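PDB 5HIU: GTPase activator-like protein from Chaetomium thermophilum, which is the fungal TSC2 counterpart and probably acts as a GTPase activator, here represented by its N-terminal, largely helical region rather than by the full-length protein. Local coordinates for residues F140-N148 with V206-L214; E224-E235 with V262-T272. All coordinates share one frame; numbering follows the deposited sequence.

Contact 1 of 2, residues F140-N148 with V206-L214; sequences FPLLTLWLN and VIAGLIDML
Val-206 packs its two methyls against the start of segment 140-148. CG1 meets Phe-140 CB at 3.5 Å, while CG2 comes within 3.8 Å of Pro-141 CG, the valine and proline side chains crossing at about a right angle. CG1 stands opposite the valine's own backbone N (chi1 180°), which carries it into the angle between Phe-140 and Pro-141. Further along both helices, Leu-147 and Leu-210 meet methyl to methyl, CD1 to CD1 at 3.4 Å, again nearly at right angles. Leu-147 also runs past Met-213 in the opposite sense, its CB 3.7 Å from Met-213 CG.

Sulfur and polar side chains also contribute by packing. The bent Met-213 chain turns its sulfur across Asn-148, with SD 3.9 Å from Asn-148 CB. Thr-144 lays OG1 beside the CB of Leu-210, but spends its hydrogen bond within its own helix, giving it to Phe-140 O at 3.1 Å. That carbonyl also accepts from Thr-144 N, and the two donors reach it from opposite faces of its plane; the OG1 bond restrains the threonine's rotation, with OG1 beside its own N (chi1 -63°).

The axes of the two segments run nearly parallel, 19° apart with a closest approach of 9.6 Å; the CA atoms of Thr-144 and Leu-210 are 5.6 Å apart. This is side-by-side packing of helices 139-163 and 204-219 in an alpha-solenoid. Helix 179-198 covers one flank, receiving Phe-140 on Val-194 and Ile-195 and Leu-147 on Phe-188, while Ile-207 and Ile-211 reach Leu-237 of helix 224-240.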
loop_
_atom_site.group_PDB
_atom_site.type_symbol
_atom_site.label_atom_id
_atom_site.label_comp_id
_atom_site.label_asym_id
_atom_site.label_seq_id
_atom_site.Cartn_x
_atom_site.Cartn_y
_atom_site.Cartn_z
ATOM N N PHE A 140 7.796 15.590 5.848
ATOM C CA PHE A 140 7.111 14.747 4.838
ATOM C C PHE A 140 7.710 14.814 3.434
ATOM O O PHE A 140 7.858 13.778 2.765
ATOM C CB PHE A 140 5.604 15.045 4.783
ATOM C CG PHE A 140 4.829 14.354 5.858
ATOM C CD1 PHE A 140 4.449 13.031 5.712
ATOM C CD2 PHE A 140 4.524 15.000 7.033
ATOM C CE1 PHE A 140 3.758 12.376 6.721
ATOM C CE2 PHE A 140 3.837 14.351 8.043
ATOM C CZ PHE A 140 3.451 13.034 7.888
ATOM N N PRO A 141 8.048 16.026 2.978
ATOM C CA PRO A 141 8.787 16.134 1.736
ATOM C C PRO A 141 10.113 15.402 1.765
ATOM O O PRO A 141 10.555 14.897 0.732
ATOM C CB PRO A 141 9.026 17.638 1.606
ATOM C CG PRO A 141 7.834 18.246 2.263
ATOM C CD PRO A 141 7.548 17.341 3.432
ATOM N N LEU A 142 10.751 15.366 2.935
ATOM C CA LEU A 142 11.999 14.663 3.071
ATOM C C LEU A 142 11.771 13.164 2.933
ATOM O O LEU A 142 12.508 12.495 2.188
ATOM C CB LEU A 142 12.665 14.965 4.399
ATOM C CG LEU A 142 13.910 14.087 4.568
ATOM C CD1 LEU A 142 15.074 14.703 3.826
ATOM C CD2 LEU A 142 14.239 13.835 6.034
ATOM N N LEU A 143 10.766 12.635 3.637
ATOM C CA LEU A 143 10.457 11.194 3.553
ATOM C C LEU A 143 10.164 10.780 2.124
ATOM O O LEU A 143 10.621 9.738 1.650
ATOM C CB LEU A 143 9.252 10.820 4.405
ATOM C CG LEU A 143 9.405 11.042 5.905
ATOM C CD1 LEU A 143 8.068 10.807 6.579
ATOM C CD2 LEU A 143 10.487 10.177 6.527
ATOM N N THR A 144 9.383 11.596 1.439
ATOM C CA THR A 144 9.035 11.303 0.068
ATOM C C THR A 144 10.279 11.265 -0.790
ATOM O O THR A 144 10.408 10.434 -1.675
ATOM C CB THR A 144 8.052 12.347 -0.463
ATOM O OG1 THR A 144 6.843 12.268 0.310
ATOM C CG2 THR A 144 7.760 12.121 -1.959
ATOM N N LEU A 145 11.201 12.168 -0.526
ATOM C CA LEU A 145 12.445 12.202 -1.274
ATOM C C LEU A 145 13.202 10.893 -1.041
ATOM O O LEU A 145 13.534 10.155 -1.964
ATOM C CB LEU A 145 13.256 13.401 -0.815
ATOM C CG LEU A 145 14.604 13.676 -1.470
ATOM C CD1 LEU A 145 14.593 13.355 -2.960
ATOM C CD2 LEU A 145 14.974 15.135 -1.197
ATOM N N TRP A 146 13.416 10.594 0.225
ATOM C CA TRP A 146 14.116 9.394 0.625
ATOM C C TRP A 146 13.495 8.086 0.112
ATOM O O TRP A 146 14.209 7.110 -0.099
ATOM C CB TRP A 146 14.180 9.376 2.152
ATOM C CG TRP A 146 15.223 10.263 2.708
ATOM C CD1 TRP A 146 15.989 11.172 2.037
ATOM C CD2 TRP A 146 15.628 10.321 4.064
ATOM N NE1 TRP A 146 16.849 11.785 2.905
ATOM C CE2 TRP A 146 16.649 11.274 4.154
ATOM C CE3 TRP A 146 15.230 9.647 5.212
ATOM C CZ2 TRP A 146 17.263 11.584 5.341
ATOM C CZ3 TRP A 146 15.838 9.958 6.393
ATOM C CH2 TRP A 146 16.857 10.912 6.451
ATOM N N LEU A 147 12.177 8.058 -0.061
ATOM C CA LEU A 147 11.515 6.881 -0.593
ATOM C C LEU A 147 12.013 6.606 -1.986
ATOM O O LEU A 147 12.315 5.466 -2.338
ATOM C CB LEU A 147 10.002 7.083 -0.684
ATOM C CG LEU A 147 9.135 6.463 0.391
ATOM C CD1 LEU A 147 7.690 6.821 0.076
ATOM C CD2 LEU A 147 9.316 4.963 0.440
ATOM N N ASN A 148 12.047 7.666 -2.793
ATOM C CA ASN A 148 12.505 7.558 -4.160
ATOM C C ASN A 148 13.931 7.018 -4.119
ATOM O O ASN A 148 14.216 5.971 -4.682
ATOM C CB ASN A 148 12.428 8.920 -4.835
ATOM C CG ASN A 148 12.685 8.867 -6.338
ATOM O OD1 ASN A 148 12.250 7.964 -7.044
ATOM N ND2 ASN A 148 13.370 9.866 -6.832
ATOM N N VAL A 206 1.843 17.264 -0.498
ATOM C CA VAL A 206 2.933 16.330 -0.206
ATOM C C VAL A 206 2.364 14.913 -0.134
ATOM O O VAL A 206 3.009 13.946 -0.541
ATOM C CB VAL A 206 3.663 16.671 1.111
ATOM C CG1 VAL A 206 4.791 15.680 1.393
ATOM C CG2 VAL A 206 4.233 18.084 1.041
ATOM N N ILE A 207 1.141 14.804 0.364
ATOM C CA ILE A 207 0.463 13.529 0.438
ATOM C C ILE A 207 0.155 12.997 -0.956
ATOM O O ILE A 207 0.305 11.793 -1.235
ATOM C CB ILE A 207 -0.806 13.639 1.303
ATOM C CG1 ILE A 207 -0.418 13.852 2.771
ATOM C CG2 ILE A 207 -1.668 12.388 1.172
ATOM C CD1 ILE A 207 0.464 12.759 3.357
ATOM N N ALA A 208 -0.269 13.889 -1.831
ATOM C CA ALA A 208 -0.407 13.545 -3.238
ATOM C C ALA A 208 0.920 12.967 -3.722
ATOM O O ALA A 208 0.953 11.887 -4.318
ATOM C CB ALA A 208 -0.797 14.761 -4.048
ATOM N N GLY A 209 2.020 13.646 -3.408
ATOM C CA GLY A 209 3.336 13.139 -3.776
ATOM C C GLY A 209 3.641 11.781 -3.142
ATOM O O GLY A 209 4.157 10.844 -3.780
ATOM N N LEU A 210 3.337 11.663 -1.863
ATOM C CA LEU A 210 3.686 10.457 -1.164
ATOM C C LEU A 210 2.910 9.288 -1.762
ATOM O O LEU A 210 3.497 8.263 -2.073
ATOM C CB LEU A 210 3.411 10.614 0.318
ATOM C CG LEU A 210 3.577 9.336 1.118
ATOM C CD1 LEU A 210 4.947 8.685 0.928
ATOM C CD2 LEU A 210 3.322 9.673 2.574
ATOM N N ILE A 211 1.606 9.473 -1.962
ATOM C CA ILE A 211 0.756 8.441 -2.537
ATOM C C ILE A 211 1.292 7.938 -3.864
ATOM O O ILE A 211 1.432 6.724 -4.041
ATOM C CB ILE A 211 -0.690 8.936 -2.717
ATOM C CG1 ILE A 211 -1.387 9.013 -1.357
ATOM C CG2 ILE A 211 -1.483 8.006 -3.622
ATOM C CD1 ILE A 211 -2.512 10.030 -1.309
ATOM N N ASP A 212 1.590 8.862 -4.787
ATOM C CA ASP A 212 2.171 8.500 -6.096
ATOM C C ASP A 212 3.378 7.595 -5.949
ATOM O O ASP A 212 3.521 6.591 -6.646
ATOM C CB ASP A 212 2.641 9.740 -6.877
ATOM C CG ASP A 212 1.514 10.633 -7.293
ATOM O OD1 ASP A 212 0.343 10.254 -7.118
ATOM O OD2 ASP A 212 1.800 11.736 -7.794
ATOM N N MET A 213 4.264 7.982 -5.052
ATOM C CA MET A 213 5.501 7.253 -4.849
ATOM C C MET A 213 5.231 5.801 -4.404
ATOM O O MET A 213 5.870 4.865 -4.904
ATOM C CB MET A 213 6.330 8.002 -3.802
ATOM C CG MET A 213 7.765 7.558 -3.628
ATOM S SD MET A 213 8.727 7.805 -5.117
ATOM C CE MET A 213 8.872 6.125 -5.744
ATOM N N LEU A 214 4.270 5.615 -3.493
ATOM C CA LEU A 214 3.952 4.279 -2.994
ATOM C C LEU A 214 3.328 3.398 -4.060
ATOM O O LEU A 214 3.541 2.181 -4.079
ATOM C CB LEU A 214 2.960 4.347 -1.865
ATOM C CG LEU A 214 3.381 5.173 -0.681
ATOM C CD1 LEU A 214 2.107 5.623 -0.014
ATOM C CD2 LEU A 214 4.289 4.384 0.247
#

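Contact 2 of 2, residues E224-E235 with V262-T272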
loop_
_atom_site.group_PDB
_atom_site.type_symbol
_atom_site.label_atom_id
_atom_site.label_comp_id
_atom_site.label_asym_id
_atom_site.label_seq_id
_atom_site.Cartn_x
_atom_site.Cartn_y
_atom_site.Cartn_z
ATOM N N GLU A 224 7.621 -8.796 -2.317
ATOM C CA GLU A 224 6.330 -8.775 -1.682
ATOM C C GLU A 224 6.304 -7.907 -0.420
ATOM O O GLU A 224 5.309 -7.225 -0.143
ATOM C CB GLU A 224 5.956 -10.224 -1.370
ATOM C CG GLU A 224 4.744 -10.429 -0.498
ATOM C CD GLU A 224 4.115 -11.793 -0.697
ATOM O OE1 GLU A 224 4.501 -12.507 -1.645
ATOM O OE2 GLU A 224 3.220 -12.157 0.091
ATOM N N ASP A 225 7.389 -7.917 0.341
ATOM C CA ASP A 225 7.459 -7.131 1.584
ATOM C C ASP A 225 7.283 -5.642 1.342
ATOM O O ASP A 225 6.630 -4.984 2.142
ATOM C CB ASP A 225 8.765 -7.387 2.354
ATOM C CG ASP A 225 8.702 -8.634 3.225
ATOM O OD1 ASP A 225 7.590 -9.125 3.563
ATOM O OD2 ASP A 225 9.790 -9.147 3.564
ATOM N N ASP A 226 7.858 -5.126 0.247
ATOM C CA ASP A 226 7.573 -3.776 -0.218
ATOM C C ASP A 226 6.070 -3.563 -0.419
ATOM O O ASP A 226 5.545 -2.503 -0.099
ATOM C CB ASP A 226 8.287 -3.488 -1.543
ATOM C CG ASP A 226 9.815 -3.537 -1.438
ATOM O OD1 ASP A 226 10.350 -3.453 -0.314
ATOM O OD2 ASP A 226 10.479 -3.646 -2.503
ATOM N N LEU A 227 5.364 -4.544 -0.971
ATOM C CA LEU A 227 3.917 -4.387 -1.163
ATOM C C LEU A 227 3.196 -4.392 0.160
ATOM O O LEU A 227 2.268 -3.631 0.370
ATOM C CB LEU A 227 3.331 -5.513 -2.008
ATOM C CG LEU A 227 3.627 -5.489 -3.481
ATOM C CD1 LEU A 227 3.056 -6.748 -4.106
ATOM C CD2 LEU A 227 3.036 -4.256 -4.138
ATOM N N ARG A 228 3.596 -5.306 1.030
ATOM C CA ARG A 228 2.984 -5.379 2.337
ATOM C C ARG A 228 3.195 -4.020 2.967
ATOM O O ARG A 228 2.272 -3.433 3.522
ATOM C CB ARG A 228 3.611 -6.499 3.169
ATOM C CG ARG A 228 3.179 -6.520 4.613
ATOM C CD ARG A 228 3.817 -7.673 5.384
ATOM N NE ARG A 228 3.006 -8.884 5.310
ATOM C CZ ARG A 228 3.137 -9.851 4.402
ATOM N NH1 ARG A 228 4.067 -9.801 3.447
ATOM N NH2 ARG A 228 2.321 -10.898 4.453
ATOM N N ALA A 229 4.407 -3.506 2.820
ATOM C CA ALA A 229 4.794 -2.269 3.480
ATOM C C ALA A 229 3.997 -1.092 2.932
ATOM O O ALA A 229 3.485 -0.310 3.712
ATOM C CB ALA A 229 6.300 -2.023 3.338
ATOM N N CYS A 230 3.885 -0.983 1.606
ATOM C CA CYS A 230 3.111 0.077 0.982
ATOM C C CYS A 230 1.642 0.036 1.332
ATOM O O CYS A 230 1.002 1.079 1.424
ATOM C CB CYS A 230 3.235 0.015 -0.532
ATOM S SG CYS A 230 4.906 0.357 -1.062
ATOM N N ILE A 231 1.090 -1.160 1.512
ATOM C CA ILE A 231 -0.294 -1.273 1.932
ATOM C C ILE A 231 -0.447 -0.692 3.319
ATOM O O ILE A 231 -1.410 0.022 3.609
ATOM C CB ILE A 231 -0.767 -2.732 1.939
ATOM C CG1 ILE A 231 -0.942 -3.215 0.510
ATOM C CG2 ILE A 231 -2.095 -2.891 2.671
ATOM C CD1 ILE A 231 -0.927 -4.728 0.409
ATOM N N HIS A 232 0.487 -1.022 4.191
ATOM C CA HIS A 232 0.442 -0.499 5.552
ATOM C C HIS A 232 0.615 1.009 5.562
ATOM O O HIS A 232 -0.045 1.678 6.345
ATOM C CB HIS A 232 1.419 -1.247 6.462
ATOM C CG HIS A 232 1.089 -2.703 6.563
ATOM N ND1 HIS A 232 -0.202 -3.155 6.760
ATOM C CD2 HIS A 232 1.855 -3.810 6.421
ATOM C CE1 HIS A 232 -0.209 -4.476 6.763
ATOM N NE2 HIS A 232 1.025 -4.900 6.558
ATOM N N VAL A 233 1.400 1.555 4.630
ATOM C CA VAL A 233 1.521 3.001 4.561
ATOM C C VAL A 233 0.173 3.603 4.212
ATOM O O VAL A 233 -0.248 4.582 4.803
ATOM C CB VAL A 233 2.624 3.451 3.603
ATOM C CG1 VAL A 233 2.432 4.899 3.178
ATOM C CG2 VAL A 233 3.971 3.276 4.269
ATOM N N ILE A 234 -0.517 2.986 3.279
ATOM C CA ILE A 234 -1.804 3.479 2.831
ATOM C C ILE A 234 -2.849 3.285 3.898
ATOM O O ILE A 234 -3.651 4.164 4.134
ATOM C CB ILE A 234 -2.221 2.820 1.502
ATOM C CG1 ILE A 234 -1.368 3.398 0.380
ATOM C CG2 ILE A 234 -3.698 3.077 1.192
ATOM C CD1 ILE A 234 -1.332 2.504 -0.837
ATOM N N GLU A 235 -2.830 2.132 4.553
ATOM C CA GLU A 235 -3.668 1.910 5.732
ATOM C C GLU A 235 -3.450 3.083 6.672
ATOM O O GLU A 235 -4.395 3.658 7.163
ATOM C CB GLU A 235 -3.292 0.584 6.372
ATOM C CG GLU A 235 -4.096 0.125 7.578
ATOM C CD GLU A 235 -3.557 -1.177 8.187
ATOM O OE1 GLU A 235 -2.623 -1.793 7.626
ATOM O OE2 GLU A 235 -4.059 -1.604 9.241
ATOM N N VAL A 262 -2.148 -10.810 -6.011
ATOM C CA VAL A 262 -1.111 -11.230 -5.062
ATOM C C VAL A 262 -1.747 -11.930 -3.878
ATOM O O VAL A 262 -1.781 -11.397 -2.786
ATOM C CB VAL A 262 -0.236 -10.058 -4.571
ATOM C CG1 VAL A 262 0.895 -10.576 -3.685
ATOM C CG2 VAL A 262 0.346 -9.307 -5.756
ATOM N N PRO A 263 -2.195 -13.162 -4.080
ATOM C CA PRO A 263 -3.038 -13.846 -3.105
ATOM C C PRO A 263 -2.520 -13.804 -1.672
ATOM O O PRO A 263 -3.319 -13.673 -0.758
ATOM C CB PRO A 263 -3.083 -15.300 -3.633
ATOM C CG PRO A 263 -1.919 -15.426 -4.554
ATOM C CD PRO A 263 -1.768 -14.066 -5.162
ATOM N N SER A 264 -1.205 -13.900 -1.479
ATOM C CA SER A 264 -0.614 -13.891 -0.132
ATOM C C SER A 264 -0.814 -12.580 0.644
ATOM O O SER A 264 -0.581 -12.543 1.843
ATOM C CB SER A 264 0.888 -14.155 -0.220
ATOM O OG SER A 264 1.567 -13.001 -0.694
ATOM N N LEU A 265 -1.193 -11.505 -0.047
ATOM C CA LEU A 265 -1.503 -10.226 0.590
ATOM C C LEU A 265 -2.978 -9.846 0.467
ATOM O O LEU A 265 -3.342 -8.693 0.694
ATOM C CB LEU A 265 -0.651 -9.125 -0.032
ATOM C CG LEU A 265 0.840 -9.248 0.275
ATOM C CD1 LEU A 265 1.621 -8.195 -0.488
ATOM C CD2 LEU A 265 1.102 -9.127 1.762
ATOM N N GLN A 266 -3.837 -10.808 0.144
ATOM C CA GLN A 266 -5.241 -10.501 -0.093
ATOM C C GLN A 266 -5.896 -9.960 1.160
ATOM O O GLN A 266 -6.640 -8.981 1.100
ATOM C CB GLN A 266 -6.013 -11.719 -0.610
ATOM C CG GLN A 266 -7.346 -11.365 -1.248
ATOM C CD GLN A 266 -8.106 -12.576 -1.793
ATOM O OE1 GLN A 266 -8.829 -13.251 -1.053
ATOM N NE2 GLN A 266 -7.967 -12.840 -3.094
ATOM N N LYS A 267 -5.632 -10.591 2.290
ATOM C CA LYS A 267 -6.253 -10.169 3.546
ATOM C C LYS A 267 -5.801 -8.739 3.934
ATOM O O LYS A 267 -6.643 -7.862 4.218
ATOM C CB LYS A 267 -5.996 -11.205 4.656
ATOM C CG LYS A 267 -4.527 -11.490 4.939
ATOM C CD LYS A 267 -4.316 -12.593 5.962
ATOM C CE LYS A 267 -2.865 -12.629 6.428
ATOM N NZ LYS A 267 -2.562 -13.875 7.188
ATOM N N GLU A 268 -4.491 -8.491 3.855
ATOM C CA GLU A 268 -3.943 -7.154 4.087
ATOM C C GLU A 268 -4.581 -6.074 3.210
ATOM O O GLU A 268 -4.965 -5.031 3.714
ATOM C CB GLU A 268 -2.419 -7.126 3.916
ATOM C CG GLU A 268 -1.636 -7.541 5.161
ATOM C CD GLU A 268 -1.230 -8.991 5.139
ATOM O OE1 GLU A 268 -1.885 -9.787 4.431
ATOM O OE2 GLU A 268 -0.243 -9.335 5.821
ATOM N N ALA A 269 -4.705 -6.323 1.910
ATOM C CA ALA A 269 -5.323 -5.362 0.996
ATOM C C ALA A 269 -6.817 -5.210 1.279
ATOM O O ALA A 269 -7.391 -4.131 1.143
ATOM C CB ALA A 269 -5.117 -5.797 -0.467
ATOM N N TRP A 270 -7.488 -6.290 1.640
ATOM C CA TRP A 270 -8.907 -6.148 1.831
ATOM C C TRP A 270 -9.100 -5.257 3.049
ATOM O O TRP A 270 -9.965 -4.368 3.074
ATOM C CB TRP A 270 -9.609 -7.490 2.002
ATOM C CG TRP A 270 -10.947 -7.253 2.510
ATOM C CD1 TRP A 270 -11.409 -7.542 3.742
ATOM C CD2 TRP A 270 -11.982 -6.553 1.836
ATOM N NE1 TRP A 270 -12.692 -7.086 3.879
ATOM C CE2 TRP A 270 -13.063 -6.460 2.721
ATOM C CE3 TRP A 270 -12.096 -5.981 0.571
ATOM C CZ2 TRP A 270 -14.254 -5.844 2.376
ATOM C CZ3 TRP A 270 -13.277 -5.354 0.232
ATOM C CH2 TRP A 270 -14.345 -5.305 1.120
ATOM N N HIS A 271 -8.257 -5.464 4.055
ATOM C CA HIS A 271 -8.364 -4.668 5.283
ATOM C C HIS A 271 -8.286 -3.186 4.944
ATOM O O HIS A 271 -9.118 -2.363 5.342
ATOM C CB HIS A 271 -7.268 -5.063 6.255
ATOM C CG HIS A 271 -7.504 -4.562 7.635
ATOM N ND1 HIS A 271 -7.093 -3.312 8.052
ATOM C CD2 HIS A 271 -8.128 -5.129 8.692
ATOM C CE1 HIS A 271 -7.444 -3.133 9.309
ATOM N NE2 HIS A 271 -8.070 -4.222 9.722
ATOM N N THR A 272 -7.296 -2.848 4.147
ATOM C CA THR A 272 -7.122 -1.469 3.754
ATOM C C THR A 272 -8.273 -1.004 2.874
ATOM O O THR A 272 -8.756 0.117 3.037
ATOM C CB THR A 272 -5.746 -1.260 3.096
ATOM O OG1 THR A 272 -4.728 -1.730 3.993
ATOM C CG2 THR A 272 -5.503 0.183 2.820
HETATM O O HOH W 1 -3.933 -3.618 5.948
#
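The guanidinium of Arg-228 has Leu-265 CD2 over one face, displaced toward its rim and 3.4 Å from Arg-228 CZ. The carboxylate of Glu-268 stands almost perpendicular to it, the two planes 81° apart. Glu-268 OE2 takes weak hydrogen bonds from Arg-228 NE and NH2, both at 3.3 Å, as part of a salt bridge. The arginine chain is extended as far as CD and then turns at chi3 (-89°), bringing the group round to the glutamate. NH1 forms a second salt bridge with Asp-225 in the same helix, so the arginine joins two acids. The imidazole of His-232 receives Glu-235 OE1 at its edge, close to the ring plane, with ND1 donating at 2.9 Å. This His-carboxylate bond fixes the turn of the ring, whose CE1 packs against Glu-268 CG.

A water links the helices further down. It donates to Glu-268 O, donates weakly to Glu-235 OE1, and is hydrogen-bonded to Thr-272 OG1 at 2.8 Å.

Beneath the charged rim lies an apolar seam. Leu-265, at the N-cap position of its helix, sets CD1 3.5 Å from Leu-227 CB. Ile-231 CD1 lies 4.4 Å from both Leu-265 CD1 and Ala-269 CB. Ile-234 CG2 meets Thr-272 CG2, the two side chains crossing at about a right angle. Separately, the Ile-231 CG2 methyl meets a hydroxyl oxygen, Thr-272 OG1, at 3.2 Å.

The axes of 224-235 and 266-272 are again nearly parallel, 16° apart and 9.7 Å at closest approach. Helix 245-261, which connects them in sequence, backs the seam, its Ile-258 touching Leu-227, Ile-231 and Leu-265. On the far flank Cys-230 rests on Phe-188 of helix 179-198 and on Ile-217 and Cys-218 of helix 204-219.

How the contacts relate
Contacts 1 and 2 follow in series along the chain, contact 1 closing before contact 2 opens, and their centres lie about 18 Å apart. Helices 204-219 and 224-240, consecutive in sequence, connect them. Leu-214, at the end of contact 1, touches contact 2 directly: its CD1 is 3.3 Å from Val-233 CG1 and 4.1 Å from Ile-234 CG1. Each contact pairs two near-parallel helices of an alpha-solenoid separated in sequence by another helix: 179-198 packs on segment 140-148, and 245-261 on both segments of contact 2. Contact 1 is mostly apolar, whereas contact 2 adds a charged, water-bridged rim. No ligand or catalytic residue is identified at either; both are packing between helices of this N-terminal region.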